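Local coordinates for flagellar hook protein FlgE (Caulobacter crescentus CB15, PDB 5AY6) that forms the flagellar hook, the universal joint thought to pass motor torque to the filament, this fragment probably being part of its outer region, at residues T55-V69 / G81-V93. Residues are numbered along the deposited sequence; the frame is centred on the assembly and turned at random.
Sequences TGIANPVSGNNEYLV and GKVAYDAATNELV
Y67 and V83 exchange two backbone hydrogen bonds, Y67 N to V83 O and V83 N to Y67 O, both 3.0 Å. N65 with Y85 and V69 with G81 repeat this reciprocal pairing, as in an antiparallel pair; the axes of 64-69 and 81-86 make 156°. Beyond the paired strands, A87 N adds a longer bond to G63 O, 3.2 Å. G63 adopts a positive phi, easy for glycine, in the type I' turn from V61 to N64.

On the face bearing E66 and K82, a salt bridge links OE1 to NZ at 2.9 Å. The lysine chain bends at chi3 (67°), bringing its ammonium above the carboxylate plane, and a water joins NZ to E66 OE2. The small A84 methyl touches both N64 CB and E66 CG.

The other face is largely apolar and aromatic. Y67 and Y85 meet edge against edge, CD2 to CD1 3.8 Å, while V69 CG2 touches V83 CG2 at 3.7 Å; V139 of helix 137-140 touches both tyrosines. At the turn end of this face the polar N65 donates through ND2 to two waters, which reach D86 O and A87 O.

Such pairing is characteristic of an antiparallel beta hairpin, here the third and fourth strands of a five-stranded up-and-down (meander) sheet in FlgE's third domain.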
ATOM      1  N   THR A  55      -1.711  -3.247   4.573  1.00 10.74           N
ATOM      2  CA  THR A  55      -2.992  -3.194   3.879  1.00  8.80           C
ATOM      3  C   THR A  55      -2.959  -2.280   2.668  1.00 10.88           C
ATOM      4  O   THR A  55      -3.861  -2.320   1.833  1.00 16.01           O
ATOM      5  CB  THR A  55      -4.102  -2.687   4.802  1.00 14.89           C
ATOM      6  OG1 THR A  55      -3.736  -1.390   5.291  1.00 14.10           O
ATOM      7  CG2 THR A  55      -4.306  -3.636   5.972  1.00  8.56           C
ATOM      8  N   GLY A  56      -1.939  -1.428   2.589  1.00 10.94           N
ATOM      9  CA  GLY A  56      -1.863  -0.445   1.522  1.00 10.56           C
ATOM     10  C   GLY A  56      -2.845   0.694   1.733  1.00 14.36           C
ATOM     11  O   GLY A  56      -3.049   1.525   0.850  1.00 15.74           O
ATOM     12  N   ILE A  57      -3.446   0.726   2.919  1.00  8.07           N
ATOM     13  CA  ILE A  57      -4.425   1.735   3.289  1.00 14.86           C
ATOM     14  C   ILE A  57      -3.951   2.436   4.557  1.00 14.23           C
ATOM     15  O   ILE A  57      -3.554   1.782   5.524  1.00 14.43           O
ATOM     16  CB  ILE A  57      -5.815   1.115   3.516  1.00 15.70           C
ATOM     17  CG1 ILE A  57      -6.314   0.438   2.237  1.00 14.38           C
ATOM     18  CG2 ILE A  57      -6.811   2.175   3.976  1.00 18.75           C
ATOM     19  CD1 ILE A  57      -7.602  -0.325   2.429  1.00 19.39           C
ATOM     20  N   ALA A  58      -3.985   3.763   4.542  1.00 13.62           N
ATOM     21  CA  ALA A  58      -3.419   4.570   5.623  1.00 16.07           C
ATOM     22  C   ALA A  58      -3.960   4.205   7.000  1.00 16.90           C
ATOM     23  O   ALA A  58      -5.173   4.172   7.217  1.00 17.02           O
ATOM     24  CB  ALA A  58      -3.664   6.046   5.347  1.00 24.04           C
ATOM     25  N   ASN A  59      -3.042   3.915   7.917  1.00 14.84           N
ATOM     26  CA  ASN A  59      -3.359   3.768   9.332  1.00 17.06           C
ATOM     27  C   ASN A  59      -3.230   5.129  10.020  1.00 13.43           C
ATOM     28  O   ASN A  59      -2.422   5.960   9.606  1.00 18.25           O
ATOM     29  CB  ASN A  59      -2.431   2.741   9.997  1.00 11.38           C
ATOM     30  CG  ASN A  59      -2.858   1.304   9.747  1.00 15.94           C
ATOM     31  OD1 ASN A  59      -4.050   0.987   9.717  1.00 11.17           O
ATOM     32  ND2 ASN A  59      -1.879   0.420   9.581  1.00 11.99           N
ATOM     33  N   PRO A  60      -4.013   5.367  11.080  1.00 17.51           N
ATOM     34  CA  PRO A  60      -4.972   4.427  11.659  1.00 14.16           C
ATOM     35  C   PRO A  60      -6.294   4.421  10.910  1.00 20.07           C
ATOM     36  O   PRO A  60      -6.602   5.364  10.182  1.00 14.17           O
ATOM     37  CB  PRO A  60      -5.153   4.950  13.083  1.00 14.01           C
ATOM     38  CG  PRO A  60      -4.958   6.423  12.949  1.00 23.15           C
ATOM     39  CD  PRO A  60      -3.927   6.616  11.863  1.00 20.84           C
ATOM     40  N   VAL A  61      -7.049   3.343  11.080  1.00 13.98           N
ATOM     41  CA  VAL A  61      -8.389   3.233  10.528  1.00 15.98           C
ATOM     42  C   VAL A  61      -9.378   3.146  11.672  1.00 18.88           C
ATOM     43  O   VAL A  61      -9.389   2.155  12.405  1.00 14.86           O
ATOM     44  CB  VAL A  61      -8.544   1.995   9.626  1.00 20.87           C
ATOM     45  CG1 VAL A  61      -9.997   1.839   9.184  1.00 21.52           C
ATOM     46  CG2 VAL A  61      -7.609   2.087   8.425  1.00 21.41           C
ATOM     47  N   SER A  62     -10.198   4.183  11.826  1.00 21.02           N
ATOM     48  CA  SER A  62     -11.181   4.232  12.905  1.00 22.22           C
ATOM     49  C   SER A  62     -10.525   3.935  14.250  1.00 17.54           C
ATOM     50  O   SER A  62     -10.984   3.068  14.997  1.00 18.14           O
ATOM     51  CB  SER A  62     -12.317   3.244  12.640  1.00 22.28           C
ATOM     52  OG  SER A  62     -12.996   3.571  11.441  1.00 27.76           O
ATOM     53  N   GLY A  63      -9.429   4.634  14.531  1.00 14.92           N
ATOM     54  CA  GLY A  63      -8.756   4.512  15.811  1.00 14.45           C
ATOM     55  C   GLY A  63      -7.785   3.354  15.953  1.00 16.44           C
ATOM     56  O   GLY A  63      -7.144   3.227  16.999  1.00  9.78           O
ATOM     57  N   ASN A  64      -7.670   2.516  14.921  1.00 12.75           N
ATOM     58  CA  ASN A  64      -6.782   1.351  14.966  1.00 12.44           C
ATOM     59  C   ASN A  64      -5.763   1.263  13.832  1.00 15.07           C
ATOM     60  O   ASN A  64      -6.031   1.671  12.698  1.00 12.66           O
ATOM     61  CB  ASN A  64      -7.592   0.052  14.943  1.00 16.45           C
ATOM     62  CG  ASN A  64      -8.560  -0.056  16.088  1.00 20.64           C
ATOM     63  OD1 ASN A  64      -8.228   0.259  17.232  1.00 18.70           O
ATOM     64  ND2 ASN A  64      -9.774  -0.507  15.789  1.00 13.36           N
ATOM     65  N   ASN A  65      -4.607   0.689  14.147  1.00 10.51           N
ATOM     66  CA  ASN A  65      -3.639   0.280  13.137  1.00 13.29           C
ATOM     67  C   ASN A  65      -3.967  -1.123  12.634  1.00 12.76           C
ATOM     68  O   ASN A  65      -3.900  -2.090  13.394  1.00 11.29           O
ATOM     69  CB  ASN A  65      -2.222   0.323  13.710  1.00 11.93           C
ATOM     70  CG  ASN A  65      -1.813   1.720  14.132  1.00 17.00           C
ATOM     71  OD1 ASN A  65      -2.187   2.702  13.489  1.00 15.54           O
ATOM     72  ND2 ASN A  65      -1.052   1.820  15.217  1.00 14.15           N
ATOM     73  N   GLU A  66      -4.332  -1.235  11.359  1.00 10.01           N
ATOM     74  CA  GLU A  66      -4.711  -2.533  10.802  1.00 11.72           C
ATOM     75  C   GLU A  66      -3.606  -3.159   9.961  1.00 13.77           C
ATOM     76  O   GLU A  66      -2.899  -2.468   9.222  1.00 15.08           O
ATOM     77  CB  GLU A  66      -5.982  -2.402   9.962  1.00 10.42           C
ATOM     78  CG  GLU A  66      -7.178  -1.914  10.759  1.00 13.97           C
ATOM     79  CD  GLU A  66      -8.460  -1.924   9.953  1.00 18.52           C
ATOM     80  OE1 GLU A  66      -8.392  -2.156   8.729  1.00 13.65           O
ATOM     81  OE2 GLU A  66      -9.538  -1.699  10.547  1.00 25.54           O
ATOM     82  N   TYR A  67      -3.471  -4.477  10.080  1.00 10.38           N
ATOM     83  CA  TYR A  67      -2.477  -5.226   9.322  1.00 10.63           C
ATOM     84  C   TYR A  67      -3.072  -6.547   8.835  1.00 16.68           C
ATOM     85  O   TYR A  67      -3.966  -7.104   9.474  1.00 14.68           O
ATOM     86  CB  TYR A  67      -1.231  -5.499  10.178  1.00 11.39           C
ATOM     87  CG  TYR A  67      -0.629  -4.273  10.838  1.00 11.06           C
ATOM     88  CD1 TYR A  67       0.210  -3.418  10.129  1.00  9.77           C
ATOM     89  CD2 TYR A  67      -0.880  -3.984  12.176  1.00 12.28           C
ATOM     90  CE1 TYR A  67       0.769  -2.298  10.731  1.00 11.35           C
ATOM     91  CE2 TYR A  67      -0.320  -2.863  12.787  1.00 13.67           C
ATOM     92  CZ  TYR A  67       0.502  -2.027  12.059  1.00 12.08           C
ATOM     93  OH  TYR A  67       1.062  -0.914  12.657  1.00 12.82           O
ATOM     94  N   LEU A  68      -2.581  -7.051   7.707  1.00 12.09           N
ATOM     95  CA  LEU A  68      -2.971  -8.382   7.253  1.00 10.07           C
ATOM     96  C   LEU A  68      -2.046  -9.410   7.891  1.00 19.47           C
ATOM     97  O   LEU A  68      -0.871  -9.123   8.124  1.00 17.13           O
ATOM     98  CB  LEU A  68      -2.907  -8.493   5.727  1.00 12.93           C
ATOM     99  CG  LEU A  68      -3.725  -7.484   4.920  1.00 19.32           C
ATOM    100  CD1 LEU A  68      -3.640  -7.799   3.432  1.00 16.67           C
ATOM    101  CD2 LEU A  68      -5.172  -7.483   5.392  1.00 20.75           C
ATOM    102  N   VAL A  69      -2.574 -10.599   8.171  1.00 16.37           N
ATOM    103  CA  VAL A  69      -1.779 -11.668   8.768  1.00 15.11           C
ATOM    104  C   VAL A  69      -1.972 -12.998   8.049  1.00 20.78           C
ATOM    105  O   VAL A  69      -3.105 -13.420   7.799  1.00 14.88           O
ATOM    106  CB  VAL A  69      -2.129 -11.875  10.257  1.00 16.11           C
ATOM    107  CG1 VAL A  69      -1.336 -13.044  10.834  1.00 13.80           C
ATOM    108  CG2 VAL A  69      -1.871 -10.613  11.057  1.00 21.17           C
ATOM    109  N   GLY A  81      -6.107 -13.516   7.968  1.00 12.39           N
ATOM    110  CA  GLY A  81      -7.099 -12.495   8.257  1.00 15.07           C
ATOM    111  C   GLY A  81      -6.506 -11.123   8.509  1.00 21.23           C
ATOM    112  O   GLY A  81      -5.385 -10.827   8.092  1.00 14.84           O
ATOM    113  N   LYS A  82      -7.271 -10.280   9.196  1.00 13.61           N
ATOM    114  CA  LYS A  82      -6.815  -8.943   9.540  1.00 15.05           C
ATOM    115  C   LYS A  82      -6.830  -8.748  11.050  1.00 13.02           C
ATOM    116  O   LYS A  82      -7.742  -9.215  11.734  1.00 16.66           O
ATOM    117  CB  LYS A  82      -7.683  -7.884   8.854  1.00 14.66           C
ATOM    118  CG  LYS A  82      -7.192  -6.462   9.045  1.00 19.42           C
ATOM    119  CD  LYS A  82      -7.824  -5.509   8.046  1.00 24.52           C
ATOM    120  CE  LYS A  82      -9.314  -5.343   8.287  1.00 20.82           C
ATOM    121  NZ  LYS A  82      -9.890  -4.254   7.439  1.00 24.60           N
ATOM    122  N   VAL A  83      -5.802  -8.084  11.566  1.00 12.10           N
ATOM    123  CA  VAL A  83      -5.773  -7.688  12.970  1.00 11.64           C
ATOM    124  C   VAL A  83      -5.812  -6.170  13.074  1.00 14.49           C
ATOM    125  O   VAL A  83      -5.387  -5.461  12.164  1.00 12.86           O
ATOM    126  CB  VAL A  83      -4.526  -8.219  13.706  1.00 13.17           C
ATOM    127  CG1 VAL A  83      -4.607  -9.722  13.856  1.00 12.77           C
ATOM    128  CG2 VAL A  83      -3.253  -7.819  12.971  1.00 12.76           C
ATOM    129  N   ALA A  84      -6.351  -5.679  14.182  1.00 13.78           N
ATOM    130  CA  ALA A  84      -6.425  -4.250  14.420  1.00 14.57           C
ATOM    131  C   ALA A  84      -5.934  -3.966  15.828  1.00 15.95           C
ATOM    132  O   ALA A  84      -6.456  -4.523  16.791  1.00 17.53           O
ATOM    133  CB  ALA A  84      -7.847  -3.740  14.228  1.00 12.39           C
ATOM    134  N   TYR A  85      -4.917  -3.117  15.941  1.00 12.94           N
ATOM    135  CA  TYR A  85      -4.394  -2.732  17.243  1.00 12.54           C
ATOM    136  C   TYR A  85      -4.771  -1.289  17.564  1.00 14.71           C
ATOM    137  O   TYR A  85      -4.797  -0.436  16.677  1.00 16.69           O
ATOM    138  CB  TYR A  85      -2.875  -2.888  17.289  1.00 14.05           C
ATOM    139  CG  TYR A  85      -2.377  -4.293  17.038  1.00 13.69           C
ATOM    140  CD1 TYR A  85      -1.990  -4.692  15.770  1.00 10.60           C
ATOM    141  CD2 TYR A  85      -2.277  -5.212  18.073  1.00  8.80           C
ATOM    142  CE1 TYR A  85      -1.523  -5.969  15.537  1.00 16.19           C
ATOM    143  CE2 TYR A  85      -1.813  -6.489  17.853  1.00 12.87           C
ATOM    144  CZ  TYR A  85      -1.439  -6.864  16.581  1.00 15.34           C
ATOM    145  OH  TYR A  85      -0.976  -8.137  16.352  1.00 11.74           O
ATOM    146  N   ASP A  86      -5.061  -1.025  18.834  1.00 18.01           N
ATOM    147  CA  ASP A  86      -5.367   0.330  19.286  1.00 18.07           C
ATOM    148  C   ASP A  86      -4.171   1.231  19.000  1.00 13.97           C
ATOM    149  O   ASP A  86      -3.043   0.899  19.354  1.00 13.65           O
ATOM    150  CB  ASP A  86      -5.709   0.336  20.776  1.00 16.00           C
ATOM    151  CG  ASP A  86      -6.261   1.665  21.245  1.00 22.59           C
ATOM    152  OD1 ASP A  86      -7.490   1.758  21.451  1.00 21.45           O
ATOM    153  OD2 ASP A  86      -5.470   2.616  21.412  1.00 17.97           O
ATOM    154  N   ALA A  87      -4.419   2.361  18.344  1.00 13.36           N
ATOM    155  CA  ALA A  87      -3.330   3.225  17.892  1.00 14.05           C
ATOM    156  C   ALA A  87      -2.643   3.945  19.049  1.00 18.14           C
ATOM    157  O   ALA A  87      -1.500   4.384  18.924  1.00 11.87           O
ATOM    158  CB  ALA A  87      -3.847   4.232  16.881  1.00 19.17           C
ATOM    159  N   ALA A  88      -3.339   4.058  20.174  1.00 16.15           N
ATOM    160  CA  ALA A  88      -2.794   4.744  21.336  1.00 18.87           C
ATOM    161  C   ALA A  88      -2.200   3.764  22.341  1.00 20.06           C
ATOM    162  O   ALA A  88      -1.120   4.003  22.885  1.00 18.88           O
ATOM    163  CB  ALA A  88      -3.871   5.599  22.003  1.00 13.28           C
ATOM    164  N   THR A  89      -2.897   2.652  22.574  1.00 12.27           N
ATOM    165  CA  THR A  89      -2.525   1.733  23.650  1.00 13.17           C
ATOM    166  C   THR A  89      -1.790   0.477  23.177  1.00 20.16           C
ATOM    167  O   THR A  89      -1.260  -0.269  24.001  1.00 15.46           O
ATOM    168  CB  THR A  89      -3.760   1.277  24.440  1.00 21.73           C
ATOM    169  OG1 THR A  89      -4.478   0.305  23.670  1.00 19.51           O
ATOM    170  CG2 THR A  89      -4.670   2.459  24.752  1.00 16.85           C
ATOM    171  N   ASN A  90      -1.797   0.245  21.863  1.00 16.84           N
ATOM    172  CA  ASN A  90      -1.103  -0.879  21.217  1.00 18.46           C
ATOM    173  C   ASN A  90      -1.683  -2.262  21.536  1.00 19.89           C
ATOM    174  O   ASN A  90      -1.085  -3.285  21.198  1.00 14.35           O
ATOM    175  CB  ASN A  90       0.387  -0.849  21.573  1.00 16.55           C
ATOM    176  CG  ASN A  90       1.013   0.510  21.325  1.00 21.83           C
ATOM    177  OD1 ASN A  90       1.222   1.286  22.255  1.00 29.77           O
ATOM    178  ND2 ASN A  90       1.298   0.812  20.062  1.00 20.55           N
ATOM    179  N   GLU A  91      -2.854  -2.292  22.168  1.00 20.21           N
ATOM    180  CA  GLU A  91      -3.535  -3.550  22.465  1.00 16.37           C
ATOM    181  C   GLU A  91      -4.273  -4.080  21.246  1.00 20.75           C
ATOM    182  O   GLU A  91      -4.752  -3.301  20.421  1.00 16.01           O
ATOM    183  CB  GLU A  91      -4.542  -3.376  23.601  1.00 19.68           C
ATOM    184  CG  GLU A  91      -4.000  -2.761  24.868  1.00 29.45           C
ATOM    185  CD  GLU A  91      -5.116  -2.357  25.812  1.00 46.08           C
ATOM    186  OE1 GLU A  91      -5.757  -1.311  25.564  1.00 34.21           O
ATOM    187  OE2 GLU A  91      -5.361  -3.091  26.793  1.00 49.19           O
ATOM    188  N   LEU A  92      -4.388  -5.402  21.146  1.00 14.85           N
ATOM    189  CA  LEU A  92      -5.228  -6.004  20.117  1.00 14.58           C
ATOM    190  C   LEU A  92      -6.684  -5.629  20.366  1.00 14.12           C
ATOM    191  O   LEU A  92      -7.179  -5.744  21.489  1.00 14.68           O
ATOM    192  CB  LEU A  92      -5.069  -7.525  20.090  1.00 14.92           C
ATOM    193  CG  LEU A  92      -5.851  -8.218  18.969  1.00 23.42           C
ATOM    194  CD1 LEU A  92      -5.259  -7.869  17.612  1.00 14.70           C
ATOM    195  CD2 LEU A  92      -5.896  -9.725  19.163  1.00 18.82           C
ATOM    196  N   VAL A  93      -7.366  -5.171  19.322  1.00 15.83           N
ATOM    197  CA  VAL A  93      -8.752  -4.729  19.445  1.00 17.55           C
ATOM    198  C   VAL A  93      -9.698  -5.686  18.722  1.00 15.07           C
ATOM    199  O   VAL A  93     -10.807  -5.945  19.187  1.00 16.88           O
ATOM    200  CB  VAL A  93      -8.927  -3.291  18.897  1.00 21.39           C
ATOM    201  CG1 VAL A  93     -10.395  -2.943  18.712  1.00 23.74           C
ATOM    202  CG2 VAL A  93      -8.264  -2.293  19.832  1.00 16.34           C
TER
HETATM  203  O   HOH W   1      -1.195  -0.120  17.215  1.00 20.64           O
HETATM  204  O   HOH W   2      -0.122   4.252  16.390  1.00 26.07           O
HETATM  205  O   HOH W   3     -11.514  -2.083   9.019  1.00 32.04           O